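Local coordinates for protein bacterial regulatory proteins, TetR family (Nitrosomonas europaea, PDB 3NI7) that probably binds DNA as a two-chain regulator of transcription, with a predicted helix-turn-helix near its N-terminus and an all-helical remainder, at residues R83-H86 with L87-W91; E149-L152 with T153-L157; E50-E53 with L54-A57; V125-T128 with V129-R133. All coordinates share one frame; numbering follows the deposited sequence.

Contact 1 of 4, residues R83-H86 with L87-W91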
loop_
_atom_site.group_PDB
_atom_site.type_symbol
_atom_site.label_atom_id
_atom_site.label_comp_id
_atom_site.label_asym_id
_atom_site.label_seq_id
_atom_site.Cartn_x
_atom_site.Cartn_y
_atom_site.Cartn_z
ATOM N N ARG A 83 -20.874 6.408 -4.052
ATOM C CA ARG A 83 -20.603 7.114 -2.759
ATOM C C ARG A 83 -19.154 7.029 -2.277
ATOM O O ARG A 83 -18.516 8.019 -2.071
ATOM C CB ARG A 83 -21.539 6.641 -1.646
ATOM C CG ARG A 83 -22.959 7.203 -1.754
ATOM C CD ARG A 83 -23.803 6.807 -0.570
ATOM N NE ARG A 83 -25.172 7.315 -0.680
ATOM C CZ ARG A 83 -26.124 7.121 0.238
ATOM N NH1 ARG A 83 -25.876 6.437 1.363
ATOM N NH2 ARG A 83 -27.341 7.622 0.040
ATOM N N ILE A 84 -18.643 5.827 -2.158
ATOM C CA ILE A 84 -17.258 5.618 -1.838
ATOM C C ILE A 84 -16.340 6.253 -2.845
ATOM O O ILE A 84 -15.358 6.821 -2.457
ATOM C CB ILE A 84 -16.922 4.153 -1.790
ATOM C CG1 ILE A 84 -17.646 3.525 -0.605
ATOM C CG2 ILE A 84 -15.429 3.984 -1.662
ATOM C CD1 ILE A 84 -17.700 2.010 -0.600
ATOM N N HIS A 85 -16.617 6.120 -4.147
ATOM C CA HIS A 85 -15.763 6.751 -5.178
ATOM C C HIS A 85 -15.774 8.271 -5.036
ATOM O O HIS A 85 -14.772 8.949 -5.252
ATOM C CB HIS A 85 -16.245 6.351 -6.554
ATOM C CG HIS A 85 -15.446 6.925 -7.685
ATOM N ND1 HIS A 85 -15.828 8.064 -8.357
ATOM C CD2 HIS A 85 -14.333 6.468 -8.317
ATOM C CE1 HIS A 85 -14.959 8.303 -9.326
ATOM N NE2 HIS A 85 -14.052 7.344 -9.334
ATOM N N HIS A 86 -16.915 8.814 -4.672
ATOM C CA HIS A 86 -17.023 10.231 -4.588
ATOM C C HIS A 86 -16.195 10.772 -3.411
ATOM O O HIS A 86 -15.440 11.751 -3.548
ATOM C CB HIS A 86 -18.475 10.624 -4.467
ATOM C CG HIS A 86 -18.706 12.059 -4.781
ATOM N ND1 HIS A 86 -18.035 13.082 -4.125
ATOM C CD2 HIS A 86 -19.489 12.655 -5.717
ATOM C CE1 HIS A 86 -18.410 14.246 -4.631
ATOM N NE2 HIS A 86 -19.291 14.017 -5.595
ATOM N N LEU A 87 -16.317 10.152 -2.245
ATOM C CA LEU A 87 -15.568 10.607 -1.084
ATOM C C LEU A 87 -14.081 10.472 -1.311
ATOM O O LEU A 87 -13.328 11.328 -0.898
ATOM C CB LEU A 87 -15.938 9.805 0.157
ATOM C CG LEU A 87 -17.413 9.845 0.558
ATOM C CD1 LEU A 87 -17.703 8.772 1.609
ATOM C CD2 LEU A 87 -17.761 11.272 1.015
ATOM N N ILE A 88 -13.628 9.388 -1.923
ATOM C CA ILE A 88 -12.190 9.204 -2.026
ATOM C C ILE A 88 -11.669 10.282 -2.937
ATOM O O ILE A 88 -10.636 10.940 -2.664
ATOM C CB ILE A 88 -11.770 7.815 -2.510
ATOM C CG1 ILE A 88 -12.110 6.753 -1.438
ATOM C CG2 ILE A 88 -10.267 7.792 -2.720
ATOM C CD1 ILE A 88 -11.963 5.272 -1.956
HETATM N N MSE A 89 -12.434 10.545 -3.971
HETATM C CA MSE A 89 -12.019 11.574 -4.904
HETATM C C MSE A 89 -11.937 12.948 -4.243
HETATM O O MSE A 89 -10.932 13.604 -4.398
HETATM C CB MSE A 89 -12.899 11.575 -6.181
HETATM C CG MSE A 89 -12.595 10.424 -7.164
HETATM SE SE MSE A 89 -10.676 9.951 -7.376
HETATM C CE MSE A 89 -9.874 11.709 -7.847
ATOM N N ILE A 90 -12.941 13.350 -3.461
ATOM C CA ILE A 90 -12.864 14.616 -2.702
ATOM C C ILE A 90 -11.588 14.646 -1.882
ATOM O O ILE A 90 -10.855 15.610 -1.838
ATOM C CB ILE A 90 -14.019 14.793 -1.721
ATOM C CG1 ILE A 90 -15.334 15.019 -2.441
ATOM C CG2 ILE A 90 -13.783 16.006 -0.915
ATOM C CD1 ILE A 90 -15.472 16.414 -2.987
ATOM N N TRP A 91 -11.304 13.555 -1.239
ATOM C CA TRP A 91 -10.105 13.497 -0.427
ATOM C C TRP A 91 -8.885 13.752 -1.313
ATOM O O TRP A 91 -8.007 14.538 -0.958
ATOM C CB TRP A 91 -10.015 12.114 0.201
ATOM C CG TRP A 91 -9.115 11.988 1.313
ATOM C CD1 TRP A 91 -9.301 12.479 2.541
ATOM C CD2 TRP A 91 -7.903 11.236 1.347
ATOM N NE1 TRP A 91 -8.253 12.118 3.365
ATOM C CE2 TRP A 91 -7.375 11.358 2.650
ATOM C CE3 TRP A 91 -7.208 10.465 0.400
ATOM C CZ2 TRP A 91 -6.180 10.773 3.034
ATOM C CZ3 TRP A 91 -6.021 9.881 0.758
ATOM C CH2 TRP A 91 -5.504 10.043 2.076
#
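Four successive backbone hydrogen bonds tie Arg83-His86 to Leu87-Trp91 within helix 80-96, from Leu87 N on Arg83 O to Ile90 N on His86 O. The first and last are the straightest; at Ile90 N the N-H points at His86 O with an angle of 170° over 3.0 Å. On this frame the side chains pair four residues apart. Ile84 and Ile88 run side by side in the same direction, and CG2 of Ile84 touches CD1 of Ile88 at 3.7 Å. His85 and Met89, a selenomethionine, also lie alongside: Met89 CG sits over one face of the imidazole, 4.1 Å from the His85 ring centroid and offset toward its rim, a CH-pi contact, while Met89 SE stands oblique to the ring at 5.1 Å from that centroid. The His85 ring is fixed further by its NE2, which bonds to Arg175 O of helix 172-187. His86 has its CG anti to the backbone N (chi1 -163°), which swings the ring out to meet Ile90 edge-on, ND1 lying 3.7 Å from Ile90 CG1. With an alanine here the ring is gone, and a gap would probably open between the Ile90 side chain and Glu69 of helix 51-69. Apart from the amide bonds, the chemistry is therefore aliphatic and CH-pi packing, while NE2 of His85 ties the helix to helix 172-187.

Contact 2 of 4, residues E149-L152 with T153-L157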
loop_
_atom_site.group_PDB
_atom_site.type_symbol
_atom_site.label_atom_id
_atom_site.label_comp_id
_atom_site.label_asym_id
_atom_site.label_seq_id
_atom_site.Cartn_x
_atom_site.Cartn_y
_atom_site.Cartn_z
ATOM N N GLU A 149 -13.450 -5.239 4.141
ATOM C CA GLU A 149 -12.570 -4.236 4.682
ATOM C C GLU A 149 -11.207 -4.250 4.013
ATOM O O GLU A 149 -10.699 -3.196 3.668
ATOM C CB GLU A 149 -12.369 -4.443 6.190
ATOM C CG GLU A 149 -13.251 -3.597 7.164
ATOM C CD GLU A 149 -12.633 -3.493 8.570
ATOM O OE1 GLU A 149 -13.076 -4.204 9.523
ATOM O OE2 GLU A 149 -11.672 -2.702 8.729
ATOM N N SER A 150 -10.593 -5.418 3.850
ATOM C CA SER A 150 -9.277 -5.484 3.166
ATOM C C SER A 150 -9.311 -5.099 1.686
ATOM O O SER A 150 -8.364 -4.531 1.151
ATOM C CB SER A 150 -8.633 -6.844 3.309
ATOM O OG SER A 150 -9.628 -7.827 3.352
ATOM N N THR A 151 -10.400 -5.403 1.017
ATOM C CA THR A 151 -10.447 -5.137 -0.397
ATOM C C THR A 151 -10.433 -3.647 -0.502
ATOM O O THR A 151 -9.523 -3.023 -1.093
ATOM C CB THR A 151 -11.710 -5.711 -1.037
ATOM O OG1 THR A 151 -11.667 -7.141 -0.959
ATOM C CG2 THR A 151 -11.825 -5.286 -2.456
ATOM N N LEU A 152 -11.437 -3.060 0.115
ATOM C CA LEU A 152 -11.514 -1.602 0.120
ATOM C C LEU A 152 -10.221 -0.947 0.645
ATOM O O LEU A 152 -9.812 0.078 0.149
ATOM C CB LEU A 152 -12.650 -1.172 1.005
ATOM C CG LEU A 152 -12.826 0.314 1.106
ATOM C CD1 LEU A 152 -12.791 0.950 -0.253
ATOM C CD2 LEU A 152 -14.143 0.491 1.826
ATOM N N THR A 153 -9.569 -1.543 1.615
ATOM C CA THR A 153 -8.330 -0.943 2.069
ATOM C C THR A 153 -7.315 -1.038 0.969
ATOM O O THR A 153 -6.642 -0.049 0.649
ATOM C CB THR A 153 -7.724 -1.609 3.348
ATOM O OG1 THR A 153 -8.624 -1.431 4.447
ATOM C CG2 THR A 153 -6.425 -0.946 3.703
ATOM N N THR A 154 -7.199 -2.235 0.401
ATOM C CA THR A 154 -6.170 -2.470 -0.574
ATOM C C THR A 154 -6.407 -1.549 -1.724
ATOM O O THR A 154 -5.475 -1.069 -2.332
ATOM C CB THR A 154 -6.179 -3.882 -1.030
ATOM O OG1 THR A 154 -5.841 -4.715 0.099
ATOM C CG2 THR A 154 -5.163 -4.079 -2.159
ATOM N N ILE A 155 -7.668 -1.260 -1.997
ATOM C CA ILE A 155 -7.982 -0.362 -3.108
ATOM C C ILE A 155 -7.642 1.067 -2.766
ATOM O O ILE A 155 -7.108 1.828 -3.589
ATOM C CB ILE A 155 -9.468 -0.459 -3.578
ATOM C CG1 ILE A 155 -9.750 -1.844 -4.239
ATOM C CG2 ILE A 155 -9.765 0.626 -4.599
ATOM C CD1 ILE A 155 -11.251 -2.287 -4.278
ATOM N N TYR A 156 -7.958 1.455 -1.548
ATOM C CA TYR A 156 -7.743 2.855 -1.175
ATOM C C TYR A 156 -6.252 3.148 -1.121
ATOM O O TYR A 156 -5.766 4.067 -1.736
ATOM C CB TYR A 156 -8.487 3.158 0.064
ATOM C CG TYR A 156 -8.114 4.397 0.758
ATOM C CD1 TYR A 156 -8.697 5.628 0.453
ATOM C CD2 TYR A 156 -7.233 4.332 1.834
ATOM C CE1 TYR A 156 -8.344 6.791 1.180
ATOM C CE2 TYR A 156 -6.871 5.461 2.545
ATOM C CZ TYR A 156 -7.424 6.671 2.227
ATOM O OH TYR A 156 -7.004 7.699 3.040
ATOM N N LEU A 157 -5.507 2.253 -0.538
ATOM C CA LEU A 157 -4.068 2.337 -0.653
ATOM C C LEU A 157 -3.562 2.437 -2.086
ATOM O O LEU A 157 -2.827 3.346 -2.421
ATOM C CB LEU A 157 -3.422 1.126 0.020
ATOM C CG LEU A 157 -3.475 1.261 1.536
ATOM C CD1 LEU A 157 -2.622 0.240 2.202
ATOM C CD2 LEU A 157 -2.980 2.576 1.883
#
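Thr153 and Thr154 each return their hydroxyl to the carbonyl four residues back, so two successive backbone oxygens are gripped twice. Thr153 OG1 donates to Glu149 O at 2.8 Å, from above the carbonyl plane, while Thr153 N reaches the same oxygen from the opposite face. Ser150 O is held the same way: Thr154 OG1 gives its bond at 2.7 Å and Thr154 N comes in across the plane. Both hydroxyls are placed by a first torsion that sets OG1 beside the backbone N (chi1 -64° for Thr153), which satisfies them within the helix despite their burial. Ile155 N and Tyr156 N continue the backbone pattern onto Thr151 O and Leu152 O. Outward of this, Thr151 and Ile155 lie alongside, with Thr151 CG2 against Ile155 CD1 at 3.6 Å, facing Ala185 of helix 172-187. Other polar ends reach the second subunit: Glu149 OE2, also bonded to Gln130 NE2 of its own chain, meets Ser150 OG of that subunit, and Thr151 OG1 bonds to its Ser126 OG. The result is a buried helix, its threonine hydroxyls folded back on the i-4 carbonyls, in the helical dimer interface characteristic of TetR-family C-terminal domains.

Contact 3 of 4, residues E50-E53 with L54-A57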
loop_
_atom_site.group_PDB
_atom_site.type_symbol
_atom_site.label_atom_id
_atom_site.label_comp_id
_atom_site.label_asym_id
_atom_site.label_seq_id
_atom_site.Cartn_x
_atom_site.Cartn_y
_atom_site.Cartn_z
ATOM N N GLU A 50 6.215 20.998 15.741
ATOM C CA GLU A 50 6.995 20.064 14.885
ATOM C C GLU A 50 6.492 20.058 13.457
ATOM O O GLU A 50 5.337 20.348 13.206
ATOM C CB GLU A 50 6.888 18.628 15.398
ATOM C CG GLU A 50 7.860 18.218 16.494
ATOM C CD GLU A 50 7.723 16.723 16.865
ATOM O OE1 GLU A 50 7.358 15.902 15.994
ATOM O OE2 GLU A 50 7.976 16.356 18.029
ATOM N N LYS A 51 7.363 19.678 12.537
ATOM C CA LYS A 51 7.042 19.629 11.116
ATOM C C LYS A 51 5.968 18.540 10.823
ATOM O O LYS A 51 5.004 18.749 10.065
ATOM C CB LYS A 51 8.346 19.376 10.350
ATOM C CG LYS A 51 8.449 20.045 8.995
ATOM C CD LYS A 51 9.861 19.865 8.415
ATOM C CE LYS A 51 9.829 19.712 6.885
ATOM N NZ LYS A 51 11.190 19.688 6.278
ATOM N N ASP A 52 6.103 17.382 11.450
ATOM C CA ASP A 52 5.055 16.362 11.352
ATOM C C ASP A 52 3.699 16.975 11.625
ATOM O O ASP A 52 2.805 16.769 10.908
ATOM C CB ASP A 52 5.239 15.272 12.420
ATOM C CG ASP A 52 6.389 14.326 12.120
ATOM O OD1 ASP A 52 6.421 13.800 10.972
ATOM O OD2 ASP A 52 7.231 14.102 13.052
ATOM N N GLU A 53 3.544 17.709 12.716
ATOM C CA GLU A 53 2.220 18.184 13.120
ATOM C C GLU A 53 1.502 18.798 11.946
ATOM O O GLU A 53 0.283 18.764 11.915
ATOM C CB GLU A 53 2.311 19.163 14.303
ATOM C CG GLU A 53 2.615 18.471 15.622
ATOM C CD GLU A 53 2.732 19.429 16.824
ATOM O OE1 GLU A 53 2.432 20.653 16.695
ATOM O OE2 GLU A 53 3.154 18.953 17.928
ATOM N N LEU A 54 2.261 19.350 10.991
ATOM C CA LEU A 54 1.700 19.964 9.775
ATOM C C LEU A 54 1.108 18.946 8.764
ATOM O O LEU A 54 0.073 19.168 8.113
ATOM C CB LEU A 54 2.775 20.815 9.082
ATOM C CG LEU A 54 3.317 22.064 9.816
ATOM C CD1 LEU A 54 4.753 22.348 9.403
ATOM C CD2 LEU A 54 2.445 23.258 9.506
ATOM N N ILE A 55 1.803 17.829 8.622
ATOM C CA ILE A 55 1.330 16.750 7.814
ATOM C C ILE A 55 -0.050 16.359 8.322
ATOM O O ILE A 55 -1.036 16.286 7.541
ATOM C CB ILE A 55 2.285 15.549 7.821
ATOM C CG1 ILE A 55 3.684 16.004 7.390
ATOM C CG2 ILE A 55 1.728 14.410 6.862
ATOM C CD1 ILE A 55 4.658 14.906 7.105
ATOM N N ASP A 56 -0.138 16.143 9.629
ATOM C CA ASP A 56 -1.435 15.907 10.242
ATOM C C ASP A 56 -2.488 16.897 9.764
ATOM O O ASP A 56 -3.513 16.456 9.199
ATOM C CB ASP A 56 -1.357 15.956 11.764
ATOM C CG ASP A 56 -1.391 14.589 12.363
ATOM O OD1 ASP A 56 -1.786 13.668 11.598
ATOM O OD2 ASP A 56 -1.046 14.423 13.579
ATOM N N ALA A 57 -2.232 18.206 9.978
ATOM C CA ALA A 57 -3.210 19.237 9.579
ATOM C C ALA A 57 -3.598 19.155 8.069
ATOM O O ALA A 57 -4.761 19.392 7.684
ATOM C CB ALA A 57 -2.725 20.546 9.900
#
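Leu54 meets Lys51 first: its CB lies 3.2 Å from Lys51 O, and CD1 reaches back over the Lys51 backbone to within 3.9 Å of Lys51 CA. Its CG stands anti to the carbonyl carbon (chi1 -65°), which turns the branch back along the helix toward the preceding turn. Ile55 comes next and answers to Asp52. Its amide makes a weak, bent bond to Asp52 O, and its CB packs 3.4 Å from that same oxygen, with CG1 following a little farther off. Asp56 then takes up the regular helical pattern: Asp56 N donates to Asp52 O at 3.3 Å, while Asp56 CB rests 3.3 Å from Glu53 O. Asp56 is exposed, and its OD1 has a long, weak ion pair with Arg124 NH1. Ala57 closes the walk, its amide donating to Glu53 O at 3.2 Å with an angle of 163°. In the first turn the side-chain ends find partners beyond the segments: Lys51 NZ bonds to Trp25 O, with the ammonium also in a cation-pi contact with the Trp25 ring, and Glu53 OE1 accepts from Arg49 N. The segments lie near the start of helix 51-69, just after the predicted helix-turn-helix. Leu54 is buried against Ile12 and Ala16 of helix 7-22, Ala57 touches Val13 on that same helix, and Ile55 packs on Trp25 and Lys109 from the loops.

Contact 4 of 4, residues V125-T128 with V129-R133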
loop_
_atom_site.group_PDB
_atom_site.type_symbol
_atom_site.label_atom_id
_atom_site.label_comp_id
_atom_site.label_asym_id
_atom_site.label_seq_id
_atom_site.Cartn_x
_atom_site.Cartn_y
_atom_site.Cartn_z
ATOM N N VAL A 125 -5.287 5.484 8.456
ATOM C CA VAL A 125 -5.835 4.694 7.375
ATOM C C VAL A 125 -7.084 3.927 7.808
ATOM O O VAL A 125 -8.106 4.009 7.145
ATOM C CB VAL A 125 -4.779 3.714 6.848
ATOM C CG1 VAL A 125 -5.412 2.592 6.081
ATOM C CG2 VAL A 125 -3.765 4.444 5.981
ATOM N N SER A 126 -7.007 3.187 8.913
ATOM C CA SER A 126 -8.123 2.355 9.336
ATOM C C SER A 126 -9.347 3.198 9.593
ATOM O O SER A 126 -10.399 2.936 9.047
ATOM C CB SER A 126 -7.799 1.541 10.577
ATOM O OG SER A 126 -6.740 0.658 10.308
ATOM N N ARG A 127 -9.221 4.246 10.393
ATOM C CA ARG A 127 -10.406 5.065 10.683
ATOM C C ARG A 127 -10.974 5.577 9.388
ATOM O O ARG A 127 -12.185 5.611 9.198
ATOM C CB ARG A 127 -10.113 6.268 11.568
ATOM C CG ARG A 127 -11.467 6.942 12.057
ATOM C CD ARG A 127 -11.270 8.294 12.825
ATOM N NE ARG A 127 -12.473 8.794 13.534
ATOM C CZ ARG A 127 -13.468 9.503 12.980
ATOM N NH1 ARG A 127 -13.461 9.793 11.674
ATOM N NH2 ARG A 127 -14.486 9.916 13.737
ATOM N N THR A 128 -10.080 6.012 8.510
ATOM C CA THR A 128 -10.513 6.618 7.241
ATOM C C THR A 128 -11.311 5.624 6.415
ATOM O O THR A 128 -12.444 5.879 5.992
ATOM C CB THR A 128 -9.324 7.103 6.407
ATOM O OG1 THR A 128 -8.380 7.827 7.232
ATOM C CG2 THR A 128 -9.832 7.987 5.329
ATOM N N VAL A 129 -10.722 4.451 6.256
ATOM C CA VAL A 129 -11.357 3.391 5.543
ATOM C C VAL A 129 -12.664 3.022 6.191
ATOM O O VAL A 129 -13.642 2.727 5.493
ATOM C CB VAL A 129 -10.419 2.164 5.444
ATOM C CG1 VAL A 129 -11.200 0.824 5.209
ATOM C CG2 VAL A 129 -9.377 2.420 4.328
ATOM N N GLN A 130 -12.704 2.980 7.512
ATOM C CA GLN A 130 -13.921 2.478 8.162
ATOM C C GLN A 130 -14.982 3.542 8.167
ATOM O O GLN A 130 -16.178 3.254 8.139
ATOM C CB GLN A 130 -13.618 2.017 9.546
ATOM C CG GLN A 130 -12.770 0.778 9.519
ATOM C CD GLN A 130 -12.307 0.389 10.855
ATOM O OE1 GLN A 130 -12.520 1.116 11.827
ATOM N NE2 GLN A 130 -11.674 -0.775 10.940
ATOM N N TRP A 131 -14.500 4.777 8.134
ATOM C CA TRP A 131 -15.321 5.958 8.107
ATOM C C TRP A 131 -15.971 6.076 6.737
ATOM O O TRP A 131 -17.141 6.425 6.633
ATOM C CB TRP A 131 -14.453 7.211 8.373
ATOM C CG TRP A 131 -15.273 8.422 8.403
ATOM C CD1 TRP A 131 -15.853 8.942 9.471
ATOM C CD2 TRP A 131 -15.696 9.217 7.295
ATOM N NE1 TRP A 131 -16.608 10.022 9.135
ATOM C CE2 TRP A 131 -16.530 10.200 7.785
ATOM C CE3 TRP A 131 -15.458 9.178 5.932
ATOM C CZ2 TRP A 131 -17.105 11.165 6.977
ATOM C CZ3 TRP A 131 -16.033 10.144 5.131
ATOM C CH2 TRP A 131 -16.849 11.113 5.659
ATOM N N VAL A 132 -15.214 5.837 5.684
ATOM C CA VAL A 132 -15.808 5.987 4.364
ATOM C C VAL A 132 -16.910 4.915 4.175
ATOM O O VAL A 132 -17.992 5.180 3.631
ATOM C CB VAL A 132 -14.765 5.845 3.202
ATOM C CG1 VAL A 132 -15.439 6.093 1.917
ATOM C CG2 VAL A 132 -13.644 6.804 3.355
ATOM N N ARG A 133 -16.596 3.719 4.663
ATOM C CA ARG A 133 -17.439 2.535 4.487
ATOM C C ARG A 133 -18.794 2.811 5.174
ATOM O O ARG A 133 -19.877 2.673 4.560
ATOM C CB ARG A 133 -16.688 1.324 5.062
ATOM C CG ARG A 133 -17.209 -0.071 4.718
ATOM C CD ARG A 133 -16.568 -1.179 5.697
ATOM N NE ARG A 133 -16.617 -2.557 5.170
ATOM C CZ ARG A 133 -16.719 -3.660 5.905
ATOM N NH1 ARG A 133 -16.723 -3.605 7.257
ATOM N NH2 ARG A 133 -16.777 -4.841 5.283
#
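Val129 packs back on Val125 on the close side of this turn of helix 115-135, with Val129 CB 3.4 Å from Val125 O. The amide of Val129 gives that oxygen a nearly straight bond, 173° at the hydrogen. Val132 follows, its CG2 beside Thr128 O and its N donating to that oxygen at 2.8 Å. Thr128 is buried too, its OG1 turned back to Arg124 O. Thr128, Val129 and Val132 form the inward flank, against Met66 of helix 51-69, Tyr156 of helix 149-164 and Leu87 of helix 80-96, within the all-helical C-terminal domain of a TetR-type fold, where helices 115-135 and 149-164 both meet the second subunit. Val125 faces Thr154 of that subunit. The outer flank is looser. Arg127 is exposed, its CG anti to the backbone N (chi1 -169°) and the chain extended from there to NE, and it crosses Trp131 with the guanidinium and indole planes 23° apart; NH1 stands 3.4 Å from Trp131 CD1, oblique to the ring. Gln130, partly exposed, borders the second subunit, packing on its Glu148, with CG 3.2 Å from Ser126 O and its amide NE2 bonded to Glu149 OE2 of its own chain. With a leucine in its place the amide is gone, and the Glu149 carboxylate would probably be less firmly held, relying more on Ser150 of the second subunit.

Overall arrangement
Contacts 1, 2 and 4 make one packed group, whereas contact 3 stands apart. Contact 4 is the link: its centre is about 10 Å from that of contact 2 and about 12 Å from that of contact 1. Val132 CG1 meets Leu87 CD1 of contact 1 at 3.5 Å. Contacts 1 and 2 also meet directly, through the rings of Trp91 and Tyr156. Contacts 2 and 4 both reach the second subunit. Contact 3 is about 24 Å from contact 1 and about 25 Å from contact 2, centre to centre, beside the predicted DNA-binding motif; helix 51-69, on which it lies, runs on to touch contacts 1 and 4 through Met66.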